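Local coordinates for uncharacterized protein (Parabacteroides merdae, PDB 4MXN) that is uncharacterised but probably hydrolyses glycosidic bonds in polysaccharides, as a putative glycosyl hydrolase of the family 28 and pectate-lyase-like group, at residues I48-L56 with E69-R77; N110-G121 with L150-V159. One frame throughout, in Å; residues are numbered along the deposited sequence.

Interaction 1: residues I48-L56 with E69-R77; sequences ISEQGGGRL and ELKSNVTIR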
loop_
_atom_site.group_PDB
_atom_site.type_symbol
_atom_site.label_atom_id
_atom_site.label_comp_id
_atom_site.label_asym_id
_atom_site.label_seq_id
_atom_site.Cartn_x
_atom_site.Cartn_y
_atom_site.Cartn_z
ATOM N N ILE A 48 -18.892 -3.385 2.634
ATOM C CA ILE A 48 -18.545 -3.264 4.063
ATOM C C ILE A 48 -18.692 -1.792 4.513
ATOM O O ILE A 48 -19.332 -1.541 5.542
ATOM C CB ILE A 48 -17.141 -3.870 4.387
ATOM C CG1 ILE A 48 -17.115 -5.383 4.060
ATOM C CG2 ILE A 48 -16.758 -3.632 5.869
ATOM C CD1 ILE A 48 -15.708 -6.009 3.944
ATOM N N SER A 49 -18.201 -0.830 3.702
ATOM C CA SER A 49 -18.353 0.600 4.007
ATOM C C SER A 49 -19.849 1.001 4.055
ATOM O O SER A 49 -20.243 1.720 4.964
ATOM C CB SER A 49 -17.601 1.459 2.995
ATOM O OG SER A 49 -17.472 2.786 3.474
ATOM N N GLU A 50 -20.672 0.492 3.110
ATOM C CA GLU A 50 -22.122 0.750 3.038
ATOM C C GLU A 50 -22.845 0.235 4.301
ATOM O O GLU A 50 -23.821 0.850 4.740
ATOM C CB GLU A 50 -22.719 0.116 1.754
ATOM C CG GLU A 50 -24.230 -0.106 1.732
ATOM C CD GLU A 50 -25.160 1.080 1.949
ATOM O OE1 GLU A 50 -24.824 2.210 1.522
ATOM O OE2 GLU A 50 -26.248 0.865 2.533
ATOM N N GLN A 51 -22.362 -0.880 4.885
ATOM C CA GLN A 51 -22.935 -1.483 6.092
ATOM C C GLN A 51 -22.535 -0.746 7.380
ATOM O O GLN A 51 -22.961 -1.149 8.463
ATOM C CB GLN A 51 -22.544 -2.972 6.218
ATOM C CG GLN A 51 -22.914 -3.863 5.024
ATOM C CD GLN A 51 -24.331 -3.706 4.533
ATOM O OE1 GLN A 51 -25.301 -3.851 5.283
ATOM N NE2 GLN A 51 -24.474 -3.410 3.248
ATOM N N GLY A 52 -21.718 0.298 7.261
ATOM C CA GLY A 52 -21.257 1.077 8.410
ATOM C C GLY A 52 -19.838 0.766 8.835
ATOM O O GLY A 52 -19.379 1.239 9.877
ATOM N N GLY A 53 -19.147 -0.033 8.041
ATOM C CA GLY A 53 -17.763 -0.382 8.314
ATOM C C GLY A 53 -17.518 -1.770 8.859
ATOM O O GLY A 53 -18.457 -2.536 9.087
ATOM N N GLY A 54 -16.231 -2.090 9.008
ATOM C CA GLY A 54 -15.767 -3.388 9.476
ATOM C C GLY A 54 -14.452 -3.772 8.843
ATOM O O GLY A 54 -13.734 -2.910 8.326
ATOM N N ARG A 55 -14.115 -5.071 8.887
ATOM C CA ARG A 55 -12.832 -5.531 8.376
ATOM C C ARG A 55 -12.968 -6.592 7.292
ATOM O O ARG A 55 -13.817 -7.475 7.383
ATOM C CB ARG A 55 -11.952 -6.064 9.519
ATOM C CG ARG A 55 -11.783 -5.068 10.693
ATOM C CD ARG A 55 -10.705 -5.478 11.683
ATOM N NE ARG A 55 -11.004 -6.765 12.312
ATOM C CZ ARG A 55 -10.222 -7.368 13.198
ATOM N NH1 ARG A 55 -9.076 -6.806 13.577
ATOM N NH2 ARG A 55 -10.575 -8.536 13.714
ATOM N N LEU A 56 -12.140 -6.468 6.232
ATOM C CA LEU A 56 -12.061 -7.459 5.162
ATOM C C LEU A 56 -10.843 -8.328 5.446
ATOM O O LEU A 56 -9.726 -7.813 5.469
ATOM C CB LEU A 56 -11.988 -6.806 3.768
ATOM C CG LEU A 56 -12.094 -7.748 2.564
ATOM C CD1 LEU A 56 -13.388 -8.599 2.594
ATOM C CD2 LEU A 56 -12.013 -6.968 1.273
ATOM N N GLU A 69 -9.328 0.503 -3.942
ATOM C CA GLU A 69 -9.634 1.761 -3.297
ATOM C C GLU A 69 -10.277 1.485 -1.933
ATOM O O GLU A 69 -11.411 1.000 -1.854
ATOM C CB GLU A 69 -10.531 2.628 -4.172
ATOM C CG GLU A 69 -10.819 3.972 -3.525
ATOM C CD GLU A 69 -11.645 4.977 -4.299
ATOM O OE1 GLU A 69 -12.324 4.594 -5.277
ATOM O OE2 GLU A 69 -11.661 6.153 -3.879
ATOM N N LEU A 70 -9.536 1.776 -0.860
ATOM C CA LEU A 70 -10.023 1.605 0.508
ATOM C C LEU A 70 -11.084 2.688 0.785
ATOM O O LEU A 70 -10.963 3.809 0.284
ATOM C CB LEU A 70 -8.819 1.694 1.485
ATOM C CG LEU A 70 -8.953 1.209 2.921
ATOM C CD1 LEU A 70 -9.781 -0.094 3.043
ATOM C CD2 LEU A 70 -7.561 1.023 3.534
ATOM N N LYS A 71 -12.162 2.327 1.482
ATOM C CA LYS A 71 -13.250 3.278 1.763
ATOM C C LYS A 71 -13.377 3.513 3.253
ATOM O O LYS A 71 -12.926 2.685 4.028
ATOM C CB LYS A 71 -14.590 2.792 1.180
ATOM C CG LYS A 71 -14.595 2.632 -0.357
ATOM C CD LYS A 71 -14.577 3.974 -1.104
ATOM C CE LYS A 71 -14.582 3.808 -2.603
ATOM N NZ LYS A 71 -15.877 3.288 -3.115
ATOM N N SER A 72 -14.020 4.628 3.651
ATOM C CA SER A 72 -14.204 5.003 5.049
ATOM C C SER A 72 -14.787 3.879 5.892
ATOM O O SER A 72 -15.716 3.191 5.463
ATOM C CB SER A 72 -15.089 6.240 5.170
ATOM O OG SER A 72 -14.438 7.369 4.608
ATOM N N ASN A 73 -14.197 3.685 7.085
ATOM C CA ASN A 73 -14.589 2.735 8.132
ATOM C C ASN A 73 -14.263 1.284 7.771
ATOM O O ASN A 73 -14.731 0.370 8.452
ATOM C CB ASN A 73 -16.069 2.895 8.516
ATOM C CG ASN A 73 -16.390 4.305 8.906
ATOM O OD1 ASN A 73 -15.706 4.904 9.735
ATOM N ND2 ASN A 73 -17.376 4.890 8.262
ATOM N N VAL A 74 -13.385 1.080 6.777
ATOM C CA VAL A 74 -12.963 -0.253 6.358
ATOM C C VAL A 74 -11.492 -0.445 6.681
ATOM O O VAL A 74 -10.688 0.447 6.446
ATOM C CB VAL A 74 -13.238 -0.529 4.851
ATOM C CG1 VAL A 74 -12.800 -1.941 4.439
ATOM C CG2 VAL A 74 -14.712 -0.304 4.506
ATOM N N THR A 75 -11.162 -1.613 7.219
ATOM C CA THR A 75 -9.808 -2.076 7.484
ATOM C C THR A 75 -9.599 -3.352 6.683
ATOM O O THR A 75 -10.442 -4.248 6.713
ATOM C CB THR A 75 -9.573 -2.272 8.997
ATOM O OG1 THR A 75 -9.495 -0.985 9.603
ATOM C CG2 THR A 75 -8.263 -3.032 9.299
ATOM N N ILE A 76 -8.476 -3.435 5.966
ATOM C CA ILE A 76 -8.097 -4.631 5.233
ATOM C C ILE A 76 -7.073 -5.362 6.078
ATOM O O ILE A 76 -6.067 -4.775 6.468
ATOM C CB ILE A 76 -7.575 -4.311 3.797
ATOM C CG1 ILE A 76 -8.761 -3.947 2.852
ATOM C CG2 ILE A 76 -6.743 -5.498 3.230
ATOM C CD1 ILE A 76 -8.344 -3.275 1.502
ATOM N N ARG A 77 -7.330 -6.639 6.373
ATOM C CA ARG A 77 -6.387 -7.451 7.129
ATOM C C ARG A 77 -5.796 -8.515 6.224
ATOM O O ARG A 77 -6.535 -9.318 5.668
ATOM C CB ARG A 77 -7.066 -8.122 8.350
ATOM C CG ARG A 77 -7.727 -7.159 9.354
ATOM C CD ARG A 77 -6.851 -6.800 10.517
ATOM N NE ARG A 77 -6.194 -7.967 11.119
ATOM C CZ ARG A 77 -5.185 -7.873 11.973
ATOM N NH1 ARG A 77 -4.741 -6.681 12.355
ATOM N NH2 ARG A 77 -4.614 -8.971 12.456
HETATM O O HOH W 1 -19.425 3.863 6.391
#
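Gly54 and Leu56 zip onto Asn73, Thr75 and Arg77 through four backbone hydrogen bonds of a parallel ladder. Gly54 N donates to Asn73 O (2.9 Å), and Gly54 O accepts from Thr75 N. Further along, Leu56 N donates to Thr75 O, while Leu56 O takes the hydrogen of Arg77 N at 2.8 Å in an almost perfectly straight bond (178° at the hydrogen). CA-H groups of Arg55, Val74 and Ile76 lean on the same carbonyl oxygens.

Polar side chains fasten the end of helix 38-50, closed by a Schellman motif at Gly52, to the type II turn from Lys71 to Val74. A chi1 of -165° swings the Ser49 hydroxyl away from its own backbone N, and OG donates in the carbonyl plane to Ser72 O at 2.7 Å. One water links the same two elements, donating to Ser49 O at 2.7 Å and accepting from Asn73 ND2 at 3.0 Å; Asn73 OD1 is held by Asn110 and Lys109.

Apolar contact lies on the helix side of the ladder. Val74 CG2 nestles 3.6 Å from Ser49 N and meets Ile48 CG2 at 4.1 Å, the two side chains crossing at about a right angle. Leu56 packs more loosely on Ile76 and lies against helix 38-50.

On the other face Arg55 runs alongside Thr75 and Arg77, all pointing the same way. Arg55 NH1 sits over one face of the Arg77 guanidinium, 4.0 Å from Arg77 NE, with the planes 29° apart. Asp21 and Glu79 form salt bridges with Arg55 and Arg77 respectively, which probably offsets the like charges. The strand pair thus has two unlike sides, apolar where Leu56 and Val74 face helix 38-50 and charged on the opposite face, with its start pinned by hydroxyl and water.

Interaction 2: residues N110-G121 with L150-V159; sequences NIGIGGKGIIDG and LICMEGCEDV
Asn110 and Ile111 meet Glu157 and Asp158 at a corner where both segments bend, joined there by two backbone hydrogen bonds. Asn110 N donates to Glu157 O at 3.0 Å, and Ile111 N to Asp158 O at 3.1 Å. A CA-H contact from Val159 to Ile111 O accompanies the parallel bridge between these residues, and backbone bonding of Ile111 to Lys160 continues the ladder. Asp158 OD1 bonds to Asn181.

The remaining contacts are mainly apolar, and most reach across the interior. Ile111 CG1 lies between its backbone N and carbonyl carbon (chi1 53°), which sets the side chain beside Val159, with CG1 3.9 Å from Val159 CG2, and leaves CD1 4.0 Å from Cys156 SG. Ile113 and Ile151 reach toward each other tip to tip, Ile113 CD1 touching Ile151 CG1 at 3.7 Å. Met153, a selenomethionine with two conformers, reaches Ile111 and Ile113 in one of them, so this contact is less certain. At the far end Leu150 slides past Ile119 in the opposite direction, and its CD2 presses to 3.5 Å from Gly121 CA. Cys152, between Ile151 and Met153, is disulfide-bonded to Cys99.

Strands 111-114 and 151-154 therefore face each other across 10.5 Å between axes, nearly antiparallel (165°), with Ile111, Ile113, Ile151 and Met153 meeting between: the hydrophobic core of a parallel beta-helix, the fold of glycosyl hydrolase family 28.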
loop_
_atom_site.group_PDB
_atom_site.type_symbol
_atom_site.label_atom_id
_atom_site.label_comp_id
_atom_site.label_asym_id
_atom_site.label_seq_id
_atom_site.Cartn_x
_atom_site.Cartn_y
_atom_site.Cartn_z
ATOM N N ASN A 110 -11.134 6.966 9.086
ATOM C CA ASN A 110 -11.200 5.754 9.899
ATOM C C ASN A 110 -10.907 4.517 9.025
ATOM O O ASN A 110 -11.730 3.612 8.894
ATOM C CB ASN A 110 -12.568 5.660 10.602
ATOM C CG ASN A 110 -12.696 4.521 11.569
ATOM O OD1 ASN A 110 -11.722 4.075 12.166
ATOM N ND2 ASN A 110 -13.898 3.987 11.676
ATOM N N ILE A 111 -9.728 4.494 8.413
ATOM C CA ILE A 111 -9.350 3.383 7.525
ATOM C C ILE A 111 -8.104 2.696 8.058
ATOM O O ILE A 111 -7.307 3.289 8.781
ATOM C CB ILE A 111 -9.166 3.858 6.058
ATOM C CG1 ILE A 111 -8.175 5.054 5.968
ATOM C CG2 ILE A 111 -10.512 4.206 5.415
ATOM C CD1 ILE A 111 -7.613 5.299 4.634
ATOM N N GLY A 112 -7.918 1.455 7.661
ATOM C CA GLY A 112 -6.764 0.717 8.124
ATOM C C GLY A 112 -6.320 -0.432 7.257
ATOM O O GLY A 112 -7.072 -0.931 6.419
ATOM N N ILE A 113 -5.055 -0.814 7.454
ATOM C CA ILE A 113 -4.384 -1.967 6.854
ATOM C C ILE A 113 -3.625 -2.633 7.988
ATOM O O ILE A 113 -2.850 -1.970 8.674
ATOM C CB ILE A 113 -3.461 -1.628 5.647
ATOM C CG1 ILE A 113 -4.247 -0.962 4.486
ATOM C CG2 ILE A 113 -2.730 -2.903 5.148
ATOM C CD1 ILE A 113 -3.378 -0.274 3.498
ATOM N N GLY A 114 -3.861 -3.919 8.182
ATOM C CA GLY A 114 -3.216 -4.688 9.234
ATOM C C GLY A 114 -2.993 -6.135 8.861
ATOM O O GLY A 114 -3.279 -6.540 7.726
ATOM N N GLY A 115 -2.500 -6.904 9.828
ATOM C CA GLY A 115 -2.203 -8.325 9.648
ATOM C C GLY A 115 -0.734 -8.565 9.378
ATOM O O GLY A 115 -0.041 -7.682 8.868
ATOM N N LYS A 116 -0.238 -9.757 9.716
ATOM C CA LYS A 116 1.189 -10.072 9.563
ATOM C C LYS A 116 1.546 -10.612 8.173
ATOM O O LYS A 116 2.684 -11.041 7.961
ATOM C CB LYS A 116 1.624 -11.069 10.646
ATOM C CG LYS A 116 1.722 -10.449 12.032
ATOM C CD LYS A 116 2.111 -11.511 13.038
ATOM C CE LYS A 116 1.936 -11.038 14.450
ATOM N NZ LYS A 116 2.384 -12.059 15.414
ATOM N N GLY A 117 0.599 -10.529 7.232
ATOM C CA GLY A 117 0.788 -10.956 5.852
ATOM C C GLY A 117 1.667 -10.005 5.061
ATOM O O GLY A 117 2.242 -9.067 5.620
ATOM N N ILE A 118 1.728 -10.219 3.736
ATOM C CA ILE A 118 2.603 -9.483 2.825
ATOM C C ILE A 118 1.799 -8.832 1.700
ATOM O O ILE A 118 0.812 -9.403 1.229
ATOM C CB ILE A 118 3.677 -10.484 2.221
ATOM C CG1 ILE A 118 4.589 -11.094 3.312
ATOM C CG2 ILE A 118 4.519 -9.874 1.060
ATOM C CD1 ILE A 118 5.352 -12.430 2.890
ATOM N N ILE A 119 2.228 -7.634 1.292
ATOM C CA ILE A 119 1.793 -6.934 0.078
ATOM C C ILE A 119 3.025 -6.975 -0.830
ATOM O O ILE A 119 4.066 -6.403 -0.475
ATOM C CB ILE A 119 1.225 -5.511 0.279
ATOM C CG1 ILE A 119 0.167 -5.481 1.396
ATOM C CG2 ILE A 119 0.654 -4.995 -1.056
ATOM C CD1 ILE A 119 -0.424 -4.019 1.749
ATOM N N ASP A 120 2.936 -7.725 -1.948
ATOM C CA ASP A 120 4.043 -7.982 -2.882
ATOM C C ASP A 120 3.858 -7.194 -4.176
ATOM O O ASP A 120 2.930 -7.473 -4.957
ATOM C CB ASP A 120 4.157 -9.496 -3.173
ATOM C CG ASP A 120 5.347 -9.937 -4.038
ATOM O OD1 ASP A 120 6.031 -9.060 -4.621
ATOM O OD2 ASP A 120 5.549 -11.159 -4.185
ATOM N N GLY A 121 4.773 -6.250 -4.397
ATOM C CA GLY A 121 4.717 -5.338 -5.539
ATOM C C GLY A 121 5.149 -5.867 -6.881
ATOM O O GLY A 121 4.856 -5.226 -7.903
ATOM N N LEU A 150 2.883 0.638 -2.941
ATOM C CA LEU A 150 2.140 -0.470 -2.323
ATOM C C LEU A 150 0.922 0.100 -1.603
ATOM O O LEU A 150 -0.174 -0.441 -1.747
ATOM C CB LEU A 150 3.015 -1.308 -1.391
ATOM C CG LEU A 150 4.135 -2.068 -2.077
ATOM C CD1 LEU A 150 5.090 -2.649 -1.073
ATOM C CD2 LEU A 150 3.623 -3.184 -2.947
ATOM N N ILE A 151 1.115 1.224 -0.886
ATOM C CA ILE A 151 0.089 1.969 -0.148
ATOM C C ILE A 151 0.208 3.457 -0.465
ATOM O O ILE A 151 1.314 4.005 -0.462
ATOM C CB ILE A 151 0.248 1.710 1.387
ATOM C CG1 ILE A 151 -0.161 0.284 1.786
ATOM C CG2 ILE A 151 -0.437 2.773 2.245
ATOM C CD1 ILE A 151 0.414 -0.115 3.241
ATOM N N CYS A 152 -0.927 4.114 -0.734
ATOM C CA CYS A 152 -0.960 5.555 -0.975
ATOM C C CYS A 152 -2.230 6.152 -0.364
ATOM O O CYS A 152 -3.332 5.777 -0.772
ATOM C CB CYS A 152 -0.852 5.884 -2.463
ATOM S SG CYS A 152 -0.795 7.661 -2.827
HETATM N N MSE A 153 -2.069 7.086 0.590
HETATM C CA MSE A 153 -3.205 7.776 1.221
HETATM C C MSE A 153 -3.119 9.262 0.966
HETATM O O MSE A 153 -2.087 9.878 1.232
HETATM C CB MSE A 153 -3.275 7.523 2.733
HETATM C CG MSE A 153 -4.058 6.297 3.101
HETATM SE SE MSE A 153 -2.858 4.801 3.378
HETATM C CE MSE A 153 -4.209 3.391 3.427
ATOM N N GLU A 154 -4.201 9.848 0.458
ATOM C CA GLU A 154 -4.222 11.289 0.202
ATOM C C GLU A 154 -5.481 11.920 0.791
ATOM O O GLU A 154 -6.592 11.505 0.457
ATOM C CB GLU A 154 -4.095 11.617 -1.290
ATOM C CG GLU A 154 -3.777 13.091 -1.535
ATOM C CD GLU A 154 -3.753 13.525 -2.988
ATOM O OE1 GLU A 154 -3.393 12.703 -3.863
ATOM O OE2 GLU A 154 -4.074 14.706 -3.250
ATOM N N GLY A 155 -5.289 12.935 1.621
ATOM C CA GLY A 155 -6.376 13.686 2.251
ATOM C C GLY A 155 -7.210 12.870 3.219
ATOM O O GLY A 155 -8.373 13.192 3.455
ATOM N N CYS A 156 -6.629 11.811 3.781
ATOM C CA CYS A 156 -7.318 10.909 4.690
ATOM C C CYS A 156 -7.151 11.332 6.150
ATOM O O CYS A 156 -6.193 12.017 6.495
ATOM C CB CYS A 156 -6.842 9.478 4.465
ATOM S SG CYS A 156 -7.277 8.812 2.834
ATOM N N GLU A 157 -8.101 10.927 7.007
ATOM C CA GLU A 157 -8.062 11.231 8.440
ATOM C C GLU A 157 -8.229 9.946 9.245
ATOM O O GLU A 157 -9.075 9.138 8.880
ATOM C CB GLU A 157 -9.184 12.236 8.787
ATOM C CG GLU A 157 -8.938 13.641 8.270
ATOM C CD GLU A 157 -9.874 14.726 8.764
ATOM O OE1 GLU A 157 -10.721 14.454 9.648
ATOM O OE2 GLU A 157 -9.740 15.867 8.268
ATOM N N ASP A 158 -7.448 9.755 10.335
ATOM C CA ASP A 158 -7.511 8.577 11.222
ATOM C C ASP A 158 -7.170 7.310 10.408
ATOM O O ASP A 158 -8.046 6.532 10.020
ATOM C CB ASP A 158 -8.881 8.473 11.953
ATOM C CG ASP A 158 -9.306 9.741 12.690
ATOM O OD1 ASP A 158 -8.423 10.438 13.237
ATOM O OD2 ASP A 158 -10.520 10.033 12.723
ATOM N N VAL A 159 -5.879 7.165 10.092
ATOM C CA VAL A 159 -5.345 6.062 9.287
ATOM C C VAL A 159 -4.497 5.161 10.184
ATOM O O VAL A 159 -3.563 5.646 10.822
ATOM C CB VAL A 159 -4.522 6.617 8.096
ATOM C CG1 VAL A 159 -3.873 5.487 7.290
ATOM C CG2 VAL A 159 -5.376 7.514 7.202
#

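How the interactions relate
From the N terminus, helix 38-50 runs into strand 54-58; the chain then turns once round a coil of the beta-helix by way of strand 61-69, and interaction 1 brings strand 74-78 alongside strand 54-58, closing a loop of 12 residues. Interaction 2 opens later and closes a longer excursion of 28 residues, which carries helices 123-136 and 143-146. The two neither nest nor cross but follow in series. They meet where strands 74-78 and 111-114 pair in parallel: Ile76 N probably bonds to Gly112 O, and Asn73 OD1 to Asn110 ND2. Strands 54-58, 74-78, 111-114 and 159-162 thus succeed one another along one face of the beta-helix, while interaction 2 also spans its interior to strand 151-154.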